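Local coordinates for protein GDSL-like Lipase (Parabacteroides distasonis, PDB 3P94) that is a GDSL-family serine hydrolase with a flavodoxin-like fold, probably acting as an esterase or lysophospholipase, at residues D40-F43 / F44-N48. Numbering follows the deposited sequence.
Sequences DSTF and FIRNN
Arg46 reaches back over the start of its own short helix to meet Asp40 end-on: NH1 gives a nearly straight bond to Asp40 OD1 (2.9 Å, 169°), and NH2 gives a second bond to Asp40 OD2, also 2.9 Å, completing a two-nitrogen salt bridge. Both carboxylate oxygens are met on the syn side but from somewhat out of the carboxylate plane, the carboxylate and guanidinium planes being 36° apart. The long arginine suits this place because CG, set between the backbone N and the carbonyl carbon (chi1 69°), starts a chain that runs extended to NE and carries the guanidinium over Phe43 CA. In the guanidinium plane, NH1 also donates to Thr42 OG1 in a more bent bond, which further fixes its rotation. Glu192 and Lys189 on helix 185-202 pair with Arg46 NH2 and Asp40 OD2 respectively, extending the ion pair into a charged network.

Phe43 is buried, and a flat apolar ring suits it there: its edge meets the face of Phe44 in a T-shaped pair, centroids 4.9 Å apart, and CD2 sits over the centre of the Phe44 ring; Trp36 packs against both phenylalanines. At the backbone, Arg46 N bonds to Thr42 O, while the short side chain of Asn47 brings an N-H donor, ND2, to Phe43 O (2.9 Å), which it meets in the carbonyl plane. A type I turn, Asp40 to Phe43, thus leads into helix 43-47, which ends at Asn48 in a Schellman motif just before edge strand 49-53 of the flavodoxin-like parallel sheet.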
loop_
_atom_site.group_PDB
_atom_site.type_symbol
_atom_site.label_atom_id
_atom_site.label_comp_id
_atom_site.label_asym_id
_atom_site.label_seq_id
_atom_site.Cartn_x
_atom_site.Cartn_y
_atom_site.Cartn_z
ATOM N N ASP A 40 16.265 -0.379 0.769
ATOM C CA ASP A 40 16.811 -0.935 -0.479
ATOM C C ASP A 40 16.677 0.129 -1.575
ATOM O O ASP A 40 15.734 0.099 -2.357
ATOM C CB ASP A 40 16.050 -2.235 -0.840
ATOM C CG ASP A 40 16.619 -3.076 -1.975
ATOM O OD1 ASP A 40 17.604 -2.646 -2.593
ATOM O OD2 ASP A 40 16.074 -4.176 -2.236
ATOM N N SER A 41 17.638 1.062 -1.616
ATOM C CA SER A 41 17.657 2.244 -2.492
ATOM C C SER A 41 17.510 1.965 -3.999
ATOM O O SER A 41 17.066 2.863 -4.709
ATOM C CB SER A 41 18.912 3.073 -2.254
ATOM O OG SER A 41 20.086 2.388 -2.655
ATOM N N THR A 42 17.829 0.744 -4.483
ATOM C CA THR A 42 17.713 0.463 -5.917
ATOM C C THR A 42 16.517 -0.457 -6.278
ATOM O O THR A 42 16.370 -0.764 -7.459
ATOM C CB THR A 42 19.016 -0.120 -6.482
ATOM O OG1 THR A 42 19.260 -1.405 -5.910
ATOM C CG2 THR A 42 20.212 0.803 -6.294
ATOM N N PHE A 43 15.658 -0.859 -5.300
ATOM C CA PHE A 43 14.513 -1.759 -5.558
ATOM C C PHE A 43 13.601 -1.256 -6.687
ATOM O O PHE A 43 13.230 -2.030 -7.575
ATOM C CB PHE A 43 13.663 -2.027 -4.295
ATOM C CG PHE A 43 12.364 -2.746 -4.588
ATOM C CD1 PHE A 43 12.364 -4.035 -5.109
ATOM C CD2 PHE A 43 11.141 -2.107 -4.408
ATOM C CE1 PHE A 43 11.163 -4.681 -5.419
ATOM C CE2 PHE A 43 9.939 -2.752 -4.724
ATOM C CZ PHE A 43 9.959 -4.031 -5.227
ATOM N N PHE A 44 13.191 0.003 -6.611
ATOM C CA PHE A 44 12.274 0.545 -7.607
ATOM C C PHE A 44 12.990 0.782 -8.938
ATOM O O PHE A 44 12.470 0.377 -9.967
ATOM C CB PHE A 44 11.606 1.828 -7.096
ATOM C CG PHE A 44 10.817 1.604 -5.827
ATOM C CD1 PHE A 44 9.542 1.050 -5.869
ATOM C CD2 PHE A 44 11.366 1.912 -4.583
ATOM C CE1 PHE A 44 8.813 0.835 -4.693
ATOM C CE2 PHE A 44 10.641 1.671 -3.403
ATOM C CZ PHE A 44 9.369 1.137 -3.471
ATOM N N ILE A 45 14.179 1.406 -8.911
ATOM C CA ILE A 45 14.948 1.750 -10.109
ATOM C C ILE A 45 15.340 0.496 -10.925
ATOM O O ILE A 45 15.181 0.526 -12.140
ATOM C CB ILE A 45 16.183 2.625 -9.714
ATOM C CG1 ILE A 45 15.788 4.092 -9.428
ATOM C CG2 ILE A 45 17.314 2.527 -10.696
ATOM C CD1 ILE A 45 16.644 4.768 -8.256
ATOM N N ARG A 46 15.833 -0.590 -10.285
ATOM C CA ARG A 46 16.269 -1.795 -11.028
ATOM C C ARG A 46 15.108 -2.553 -11.691
ATOM O O ARG A 46 15.324 -3.301 -12.641
ATOM C CB ARG A 46 17.093 -2.747 -10.147
ATOM C CG ARG A 46 16.332 -3.466 -9.020
ATOM C CD ARG A 46 17.324 -4.142 -8.089
ATOM N NE ARG A 46 16.659 -4.895 -7.025
ATOM C CZ ARG A 46 16.756 -4.609 -5.733
ATOM N NH1 ARG A 46 17.495 -3.582 -5.324
ATOM N NH2 ARG A 46 16.117 -5.348 -4.837
ATOM N N ASN A 47 13.878 -2.326 -11.222
ATOM C CA ASN A 47 12.703 -2.980 -11.782
ATOM C C ASN A 47 11.838 -2.029 -12.619
ATOM O O ASN A 47 10.815 -2.458 -13.162
ATOM C CB ASN A 47 11.884 -3.548 -10.648
ATOM C CG ASN A 47 12.496 -4.749 -10.004
ATOM O OD1 ASN A 47 12.613 -5.807 -10.620
ATOM N ND2 ASN A 47 12.870 -4.620 -8.739
ATOM N N ASN A 48 12.243 -0.749 -12.723
ATOM C CA ASN A 48 11.515 0.314 -13.413
ATOM C C ASN A 48 10.132 0.488 -12.756
ATOM O O ASN A 48 9.106 0.505 -13.426
ATOM C CB ASN A 48 11.426 0.078 -14.944
ATOM C CG ASN A 48 10.858 1.242 -15.738
ATOM O OD1 ASN A 48 10.959 2.417 -15.348
ATOM N ND2 ASN A 48 10.224 0.929 -16.867
HETATM O O HOH W 1 14.823 2.558 -6.276
#